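Local coordinates for DUF1780 domain-containing protein (Pseudomonas aeruginosa, PDB 1Y0K) that is of unknown function but probably relates to nucleases, belonging to a family of putative endonucleases in the PD-(D/E)XK clan, at residues A[35-40]-A[178-183]; A[55-60]-A[132-137]; A[115-120]-A[145-150]. All blocks are in the same frame, centred on the assembly; numbering follows the deposited sequence.

Contact 1 of 3, residues A[35-40]-A[178-183]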
loop_
_atom_site.group_PDB
_atom_site.type_symbol
_atom_site.label_atom_id
_atom_site.label_comp_id
_atom_site.label_asym_id
_atom_site.label_seq_id
_atom_site.Cartn_x
_atom_site.Cartn_y
_atom_site.Cartn_z
ATOM N N GLN A 35 -7.830 -0.550 -6.573
ATOM C CA GLN A 35 -7.755 -0.938 -7.988
ATOM C C GLN A 35 -6.318 -1.017 -8.486
ATOM O O GLN A 35 -5.957 -1.973 -9.167
ATOM C CB GLN A 35 -8.554 0.021 -8.863
ATOM C CG GLN A 35 -10.050 -0.194 -8.787
ATOM C CD GLN A 35 -10.779 0.648 -9.817
ATOM O OE1 GLN A 35 -10.480 0.591 -11.013
ATOM N NE2 GLN A 35 -11.721 1.435 -9.363
ATOM N N ARG A 36 -5.499 -0.021 -8.144
ATOM C CA ARG A 36 -4.082 -0.008 -8.566
ATOM C C ARG A 36 -3.343 -1.234 -8.027
ATOM O O ARG A 36 -2.531 -1.852 -8.725
ATOM C CB ARG A 36 -3.376 1.278 -8.104
ATOM C CG ARG A 36 -3.938 2.615 -8.685
ATOM C CD ARG A 36 -3.949 2.703 -10.246
ATOM N NE ARG A 36 -4.992 1.926 -10.934
ATOM C CZ ARG A 36 -6.302 2.189 -10.925
ATOM N NH1 ARG A 36 -7.141 1.416 -11.611
ATOM N NH2 ARG A 36 -6.797 3.201 -10.225
ATOM N N PHE A 37 -3.636 -1.588 -6.779
ATOM C CA PHE A 37 -3.024 -2.759 -6.133
ATOM C C PHE A 37 -3.439 -4.056 -6.828
ATOM O O PHE A 37 -2.595 -4.903 -7.139
ATOM C CB PHE A 37 -3.431 -2.757 -4.649
ATOM C CG PHE A 37 -2.949 -3.940 -3.860
ATOM C CD1 PHE A 37 -1.589 -4.197 -3.714
ATOM C CD2 PHE A 37 -3.864 -4.757 -3.197
ATOM C CE1 PHE A 37 -1.146 -5.267 -2.951
ATOM C CE2 PHE A 37 -3.434 -5.841 -2.434
ATOM C CZ PHE A 37 -2.057 -6.091 -2.306
ATOM N N LEU A 38 -4.733 -4.214 -7.089
ATOM C CA LEU A 38 -5.230 -5.418 -7.762
ATOM C C LEU A 38 -4.645 -5.529 -9.177
ATOM O O LEU A 38 -4.286 -6.621 -9.621
ATOM C CB LEU A 38 -6.769 -5.436 -7.793
ATOM C CG LEU A 38 -7.456 -5.544 -6.421
ATOM C CD1 LEU A 38 -8.962 -5.364 -6.583
ATOM C CD2 LEU A 38 -7.127 -6.851 -5.707
ATOM N N GLU A 39 -4.552 -4.391 -9.872
ATOM C CA GLU A 39 -3.905 -4.344 -11.187
ATOM C C GLU A 39 -2.437 -4.763 -11.124
ATOM O O GLU A 39 -1.970 -5.502 -11.984
ATOM C CB GLU A 39 -4.063 -2.967 -11.829
ATOM C CG GLU A 39 -5.496 -2.706 -12.228
ATOM C CD GLU A 39 -5.723 -1.281 -12.660
ATOM O OE1 GLU A 39 -4.757 -0.490 -12.644
ATOM O OE2 GLU A 39 -6.878 -0.954 -13.002
ATOM N N ALA A 40 -1.731 -4.326 -10.085
ATOM C CA ALA A 40 -0.342 -4.739 -9.859
ATOM C C ALA A 40 -0.209 -6.250 -9.716
ATOM O O ALA A 40 0.762 -6.838 -10.191
ATOM C CB ALA A 40 0.227 -4.050 -8.633
ATOM N N THR A 178 5.771 3.007 -8.174
ATOM C CA THR A 178 6.907 2.191 -8.633
ATOM C C THR A 178 6.814 0.693 -8.345
ATOM O O THR A 178 7.556 -0.085 -8.937
ATOM C CB THR A 178 8.248 2.686 -8.064
ATOM O OG1 THR A 178 8.219 2.598 -6.633
ATOM C CG2 THR A 178 8.499 4.143 -8.477
ATOM N N PHE A 179 5.931 0.284 -7.434
ATOM C CA PHE A 179 5.937 -1.120 -7.002
ATOM C C PHE A 179 4.703 -1.491 -6.195
ATOM O O PHE A 179 3.957 -0.622 -5.758
ATOM C CB PHE A 179 7.189 -1.416 -6.166
ATOM C CG PHE A 179 7.057 -1.025 -4.718
ATOM C CD1 PHE A 179 6.825 -1.999 -3.746
ATOM C CD2 PHE A 179 7.128 0.309 -4.334
ATOM C CE1 PHE A 179 6.690 -1.651 -2.405
ATOM C CE2 PHE A 179 6.993 0.676 -2.980
ATOM C CZ PHE A 179 6.770 -0.308 -2.021
ATOM N N ALA A 180 4.508 -2.796 -6.010
ATOM C CA ALA A 180 3.536 -3.325 -5.048
ATOM C C ALA A 180 4.149 -4.541 -4.365
ATOM O O ALA A 180 4.972 -5.258 -4.952
ATOM C CB ALA A 180 2.249 -3.690 -5.739
ATOM N N ARG A 181 3.779 -4.755 -3.109
ATOM C CA ARG A 181 4.247 -5.923 -2.385
ATOM C C ARG A 181 3.264 -6.275 -1.280
ATOM O O ARG A 181 2.806 -5.397 -0.546
ATOM C CB ARG A 181 5.632 -5.666 -1.779
ATOM C CG ARG A 181 6.176 -6.846 -0.972
ATOM C CD ARG A 181 7.550 -6.519 -0.379
ATOM N NE ARG A 181 8.030 -7.606 0.473
ATOM C CZ ARG A 181 8.778 -8.626 0.049
ATOM N NH1 ARG A 181 9.183 -8.698 -1.216
ATOM N NH2 ARG A 181 9.145 -9.573 0.902
ATOM N N VAL A 182 2.947 -7.559 -1.177
ATOM C CA VAL A 182 2.243 -8.075 -0.003
ATOM C C VAL A 182 3.325 -8.384 1.044
ATOM O O VAL A 182 4.187 -9.252 0.819
ATOM C CB VAL A 182 1.433 -9.356 -0.354
ATOM C CG1 VAL A 182 0.755 -9.929 0.899
ATOM C CG2 VAL A 182 0.396 -9.053 -1.444
ATOM N N LEU A 183 3.311 -7.652 2.163
ATOM C CA LEU A 183 4.333 -7.832 3.210
ATOM C C LEU A 183 4.099 -9.085 4.034
ATOM O O LEU A 183 5.046 -9.815 4.332
ATOM C CB LEU A 183 4.441 -6.615 4.135
ATOM C CG LEU A 183 4.834 -5.284 3.487
ATOM C CD1 LEU A 183 5.133 -4.245 4.556
ATOM C CD2 LEU A 183 6.053 -5.459 2.574
#
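Phe37 and Ala40 of helix 26-40 rest on Ala180 and Val182 of strand 179-185, a helix-on-sheet packing within an α/β fold consistent with the PD-(D/E)XK nuclease clan. The short axes pass 8.7 Å apart at 84°, so the helix runs almost square across the strand and meets it with one turn. Three residues on, Ala40 stands nearer the strand than Phe37: its CA lies 6.3 Å from the CA of Ala180, and two methyl groups are enough to close the interval. Phe37 must reach further. With CG anti to the backbone N (chi1 177°), its ring extends to the strand edge-first. Ala180 CB and Val182 CG2 both lie at that edge, near the ring plane, so neither methyl sits over a face. Phe37 CZ touches Val182 CG2 at 3.9 Å, the two side chains crossing at about a right angle. Leu193 of helix 191-194 and Ser173 of the adjacent strand 171-175 also touch both Phe37 and Val182, enclosing this end of the interface. Away from the strand, Arg36 holds Glu39 side-on, NE and NH1 each taking one carboxylate oxygen from above its plane, while Tyr45 OH bonds to OE2. The tight point of the interface is Ala40 CB against Ala180 CB, methyl to methyl at 3.5 Å.

Contact 2 of 3, residues A[55-60]-A[132-137]; sequences EQPPDV and RGIDHG
This is a small surface contact between the loop before strand 60-62 and the C-terminal end of helix 119-132 with the loop that follows, in which Arg132 and Ile134 meet Gln56 and Pro57. Its one hydrogen bond runs from Arg132 NH2 to Gln56 O, 3.1 Å long. The donor lies in the carbonyl plane, with a C=O...donor angle of 148°, while the oxygen is tilted 15° from the guanidinium plane and meets the group at its edge. Beside this polar grip is an apolar one: Pro57 and Ile134 reach toward each other tip to tip, with Pro57 CD 3.6 Å from Ile134 CD1 and Pro57 CG 3.9 Å from Ile134 CG2. The peptide bond before Pro57 is cis, which puts Gln56 O and Pro57 CD on the same side of it and presents acceptor and ring together to the opposing segment. That before Pro58 is cis as well. Within segment 132-137, Ile134 CD1 lies 3.3 Å above the plane of the Arg132 guanidinium, over its centre, so one methyl serves both the arginine face and the proline. A bend at chi3 (61°) turns the arginine end toward the carbonyl. Gly133, with positive phi, ends the helix in a Schellman motif, and Asp135 OD1 receives Gly137 N in an Asx turn. Tyr129 of helix 119-132 touches both Pro57 and Ile134, Leu139 ahead of strand 140-146 also packs on Pro57, and Lys26 of helix 26-40 adjoins Gln56.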
loop_
_atom_site.group_PDB
_atom_site.type_symbol
_atom_site.label_atom_id
_atom_site.label_comp_id
_atom_site.label_asym_id
_atom_site.label_seq_id
_atom_site.Cartn_x
_atom_site.Cartn_y
_atom_site.Cartn_z
ATOM N N GLU A 55 -19.506 -0.025 8.984
ATOM C CA GLU A 55 -18.654 0.682 9.932
ATOM C C GLU A 55 -17.231 0.633 9.441
ATOM O O GLU A 55 -16.781 -0.405 8.958
ATOM C CB GLU A 55 -18.697 0.032 11.319
ATOM C CG GLU A 55 -20.063 -0.025 11.952
ATOM C CD GLU A 55 -20.534 1.307 12.517
ATOM O OE1 GLU A 55 -19.718 2.042 13.117
ATOM O OE2 GLU A 55 -21.736 1.607 12.370
ATOM N N GLN A 56 -16.532 1.755 9.562
ATOM C CA GLN A 56 -15.082 1.775 9.378
ATOM C C GLN A 56 -14.420 1.483 10.728
ATOM O O GLN A 56 -14.894 1.954 11.777
ATOM C CB GLN A 56 -14.611 3.124 8.820
ATOM C CG GLN A 56 -15.052 3.417 7.396
ATOM C CD GLN A 56 -15.017 4.904 7.065
ATOM O OE1 GLN A 56 -14.016 5.585 7.296
ATOM N NE2 GLN A 56 -16.110 5.411 6.511
ATOM N N PRO A 57 -13.338 0.690 10.728
ATOM C CA PRO A 57 -12.664 0.062 9.587
ATOM C C PRO A 57 -13.405 -1.205 9.144
ATOM O O PRO A 57 -14.205 -1.741 9.919
ATOM C CB PRO A 57 -11.298 -0.304 10.163
ATOM C CG PRO A 57 -11.573 -0.569 11.625
ATOM C CD PRO A 57 -12.692 0.348 12.011
ATOM N N PRO A 58 -13.125 -1.704 7.932
ATOM C CA PRO A 58 -12.163 -1.171 6.959
ATOM C C PRO A 58 -12.762 -0.077 6.067
ATOM O O PRO A 58 -13.784 0.521 6.424
ATOM C CB PRO A 58 -11.816 -2.409 6.132
ATOM C CG PRO A 58 -13.121 -3.183 6.097
ATOM C CD PRO A 58 -13.785 -2.926 7.431
ATOM N N ASP A 59 -12.132 0.172 4.917
ATOM C CA ASP A 59 -12.587 1.205 3.977
ATOM C C ASP A 59 -13.267 0.628 2.751
ATOM O O ASP A 59 -14.300 1.143 2.304
ATOM C CB ASP A 59 -11.417 2.081 3.520
ATOM C CG ASP A 59 -10.765 2.826 4.668
ATOM O OD1 ASP A 59 -11.483 3.523 5.427
ATOM O OD2 ASP A 59 -9.530 2.722 4.810
ATOM N N VAL A 60 -12.671 -0.424 2.198
ATOM C CA VAL A 60 -13.124 -0.997 0.941
ATOM C C VAL A 60 -13.190 -2.510 1.051
ATOM O O VAL A 60 -12.191 -3.165 1.373
ATOM C CB VAL A 60 -12.180 -0.597 -0.232
ATOM C CG1 VAL A 60 -12.601 -1.285 -1.532
ATOM C CG2 VAL A 60 -12.137 0.927 -0.408
ATOM N N ARG A 132 -10.913 0.835 20.940
ATOM C CA ARG A 132 -12.315 0.654 20.555
ATOM C C ARG A 132 -12.773 -0.814 20.578
ATOM O O ARG A 132 -13.957 -1.104 20.404
ATOM C CB ARG A 132 -12.570 1.263 19.177
ATOM C CG ARG A 132 -12.535 2.792 19.148
ATOM C CD ARG A 132 -12.360 3.317 17.736
ATOM N NE ARG A 132 -13.448 2.918 16.849
ATOM C CZ ARG A 132 -13.451 3.090 15.530
ATOM N NH1 ARG A 132 -12.413 3.655 14.919
ATOM N NH2 ARG A 132 -14.489 2.680 14.813
ATOM N N GLY A 133 -11.838 -1.736 20.793
ATOM C CA GLY A 133 -12.166 -3.159 20.807
ATOM C C GLY A 133 -12.408 -3.708 19.411
ATOM O O GLY A 133 -13.184 -4.647 19.221
ATOM N N ILE A 134 -11.750 -3.103 18.425
ATOM C CA ILE A 134 -11.824 -3.571 17.032
ATOM C C ILE A 134 -10.916 -4.783 16.826
ATOM O O ILE A 134 -9.805 -4.833 17.379
ATOM C CB ILE A 134 -11.477 -2.419 16.043
ATOM C CG1 ILE A 134 -12.680 -1.488 15.904
ATOM C CG2 ILE A 134 -11.060 -2.966 14.643
ATOM C CD1 ILE A 134 -12.345 -0.078 15.613
ATOM N N ASP A 135 -11.382 -5.755 16.026
ATOM C CA ASP A 135 -10.598 -6.955 15.741
ATOM C C ASP A 135 -9.609 -6.659 14.609
ATOM O O ASP A 135 -9.972 -6.702 13.426
ATOM C CB ASP A 135 -11.497 -8.149 15.359
ATOM C CG ASP A 135 -10.721 -9.476 15.242
ATOM O OD1 ASP A 135 -9.471 -9.470 15.284
ATOM O OD2 ASP A 135 -11.369 -10.541 15.094
ATOM N N HIS A 136 -8.369 -6.360 14.988
ATOM C CA HIS A 136 -7.299 -6.090 14.017
ATOM C C HIS A 136 -7.187 -7.238 13.014
ATOM O O HIS A 136 -6.838 -7.027 11.846
ATOM C CB HIS A 136 -5.948 -5.922 14.717
ATOM C CG HIS A 136 -5.924 -4.864 15.777
ATOM N ND1 HIS A 136 -6.655 -4.964 16.941
ATOM C CD2 HIS A 136 -5.217 -3.710 15.874
ATOM C CE1 HIS A 136 -6.435 -3.896 17.691
ATOM N NE2 HIS A 136 -5.564 -3.120 17.068
ATOM N N GLY A 137 -7.477 -8.452 13.482
ATOM C CA GLY A 137 -7.299 -9.664 12.686
ATOM C C GLY A 137 -8.259 -9.881 11.530
ATOM O O GLY A 137 -8.136 -10.876 10.807
#

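Contact 3 of 3, residues A[115-120]-A[145-150]; sequences QARLAP and VNLKRA
Val145, near the end of strand 140-146, is the first residue to meet the tight link between helices 111-116 and 119-132. Its CG2 touches Leu118 CD1 at 4.0 Å, the side chains crossing at about a right angle. The leucine comes from a type I beta turn, Ala116 to Ala119, and also packs on Phe70 and Val72 of strand 65-73 and on Tyr164 of helix 162-166. At Asn146 the side chain serves the other side, where ND2 bonds to Ala14 O of helix 3-23. Leu147 returns to the turn and offers its branched end to Arg117: NH1 lies 3.8 Å from both CD1 and CD2, with CD1 over one face of the guanidinium. A bend at chi2 (-67°) carries the arginine across to it, and Val72 touches the same side chain. Beyond, the backbone nitrogens of Lys148 and Arg149 bond to the two carboxylate oxygens of Asp74. No hydrogen bond joins the two segments; what passes between them is van der Waals contact: aliphatic groups meet in the interior, and at the margin a guanidinium lies against a leucine by dispersion, without using its N-H groups on that partner.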
loop_
_atom_site.group_PDB
_atom_site.type_symbol
_atom_site.label_atom_id
_atom_site.label_comp_id
_atom_site.label_asym_id
_atom_site.label_seq_id
_atom_site.Cartn_x
_atom_site.Cartn_y
_atom_site.Cartn_z
ATOM N N GLN A 115 9.848 0.386 4.446
ATOM C CA GLN A 115 8.872 -0.332 5.245
ATOM C C GLN A 115 8.636 0.357 6.594
ATOM O O GLN A 115 7.503 0.384 7.094
ATOM C CB GLN A 115 9.373 -1.767 5.421
ATOM C CG GLN A 115 8.592 -2.670 6.337
ATOM C CD GLN A 115 9.021 -4.106 6.145
ATOM O OE1 GLN A 115 8.721 -4.707 5.120
ATOM N NE2 GLN A 115 9.754 -4.651 7.111
ATOM N N ALA A 116 9.692 0.949 7.151
ATOM C CA ALA A 116 9.602 1.654 8.435
ATOM C C ALA A 116 8.784 2.947 8.360
ATOM O O ALA A 116 8.295 3.442 9.373
ATOM C CB ALA A 116 11.007 1.938 8.982
ATOM N N ARG A 117 8.641 3.498 7.161
ATOM C CA ARG A 117 7.835 4.696 6.954
ATOM C C ARG A 117 6.355 4.481 7.291
ATOM O O ARG A 117 5.619 5.449 7.500
ATOM C CB ARG A 117 7.957 5.212 5.520
ATOM C CG ARG A 117 9.322 5.783 5.160
ATOM C CD ARG A 117 9.639 7.061 5.930
ATOM N NE ARG A 117 10.887 7.669 5.456
ATOM C CZ ARG A 117 10.939 8.703 4.627
ATOM N NH1 ARG A 117 9.817 9.258 4.174
ATOM N NH2 ARG A 117 12.115 9.184 4.240
ATOM N N LEU A 118 5.930 3.217 7.321
ATOM C CA LEU A 118 4.543 2.878 7.638
ATOM C C LEU A 118 4.271 2.929 9.139
ATOM O O LEU A 118 3.105 2.937 9.569
ATOM C CB LEU A 118 4.223 1.472 7.140
ATOM C CG LEU A 118 3.866 1.207 5.674
ATOM C CD1 LEU A 118 4.737 1.945 4.697
ATOM C CD2 LEU A 118 3.904 -0.319 5.416
ATOM N N ALA A 119 5.335 2.942 9.934
ATOM C CA ALA A 119 5.190 2.681 11.373
ATOM C C ALA A 119 4.346 3.720 12.126
ATOM O O ALA A 119 3.466 3.341 12.903
ATOM C CB ALA A 119 6.556 2.489 12.030
ATOM N N PRO A 120 4.606 5.027 11.918
ATOM C CA PRO A 120 3.831 6.011 12.684
ATOM C C PRO A 120 2.316 5.829 12.553
ATOM O O PRO A 120 1.601 5.796 13.563
ATOM C CB PRO A 120 4.305 7.344 12.101
ATOM C CG PRO A 120 5.742 7.045 11.709
ATOM C CD PRO A 120 5.616 5.691 11.065
ATOM N N VAL A 145 2.060 4.231 -0.947
ATOM C CA VAL A 145 3.328 4.841 -0.597
ATOM C C VAL A 145 3.868 5.653 -1.786
ATOM O O VAL A 145 4.122 5.113 -2.870
ATOM C CB VAL A 145 4.365 3.774 -0.141
ATOM C CG1 VAL A 145 5.644 4.458 0.373
ATOM C CG2 VAL A 145 3.783 2.888 0.949
ATOM N N ASN A 146 4.058 6.950 -1.561
ATOM C CA ASN A 146 4.486 7.855 -2.620
ATOM C C ASN A 146 5.298 9.010 -2.042
ATOM O O ASN A 146 4.752 9.926 -1.447
ATOM C CB ASN A 146 3.281 8.378 -3.409
ATOM C CG ASN A 146 3.695 9.202 -4.612
ATOM O OD1 ASN A 146 4.574 8.798 -5.381
ATOM N ND2 ASN A 146 3.082 10.368 -4.770
ATOM N N LEU A 147 6.610 8.939 -2.230
ATOM C CA LEU A 147 7.535 9.899 -1.636
ATOM C C LEU A 147 8.198 10.676 -2.752
ATOM O O LEU A 147 8.781 10.075 -3.647
ATOM C CB LEU A 147 8.603 9.171 -0.807
ATOM C CG LEU A 147 8.122 8.154 0.244
ATOM C CD1 LEU A 147 9.295 7.393 0.850
ATOM C CD2 LEU A 147 7.292 8.820 1.342
ATOM N N LYS A 148 8.108 12.003 -2.715
ATOM C CA LYS A 148 8.786 12.810 -3.726
ATOM C C LYS A 148 10.304 12.825 -3.477
ATOM O O LYS A 148 11.088 12.937 -4.424
ATOM C CB LYS A 148 8.209 14.231 -3.785
ATOM C CG LYS A 148 8.736 15.059 -4.962
ATOM C CD LYS A 148 8.067 16.423 -5.088
ATOM C CE LYS A 148 8.775 17.316 -6.104
ATOM N NZ LYS A 148 10.211 17.599 -5.792
ATOM N N ARG A 149 10.706 12.676 -2.216
ATOM C CA ARG A 149 12.117 12.782 -1.820
ATOM C C ARG A 149 12.887 11.456 -1.888
ATOM O O ARG A 149 14.116 11.433 -1.731
ATOM C CB ARG A 149 12.249 13.380 -0.407
ATOM C CG ARG A 149 11.461 14.671 -0.153
ATOM C CD ARG A 149 12.000 15.848 -0.944
ATOM N NE ARG A 149 11.363 17.095 -0.527
ATOM C CZ ARG A 149 10.396 17.716 -1.201
ATOM N NH1 ARG A 149 9.948 17.227 -2.353
ATOM N NH2 ARG A 149 9.883 18.844 -0.722
ATOM N N ALA A 150 12.172 10.354 -2.115
ATOM C CA ALA A 150 12.802 9.041 -2.095
ATOM C C ALA A 150 12.303 8.090 -3.185
ATOM O O ALA A 150 11.176 8.201 -3.666
ATOM C CB ALA A 150 12.683 8.403 -0.696
#

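In the fold
Along the chain, contact 1 encloses the other two, and contacts 2 and 3 cross each other, their segments alternating. Contacts 1 and 3 have centres about 15 Å apart, reach the same mixed sheet through strands 179-185 and 140-146, and touch each other where Leu183 CD1 lies 3.7 Å from Gln115 OE1 and 4.2 Å from Leu118 CD2. Contact 2 is peripheral: its centre is about 22 Å from that of contact 1 and about 23 Å from that of contact 3. Helix 119-132 nevertheless spans from contact 3 at its start to contact 2 at its end, relating the interior packing to the surface loops.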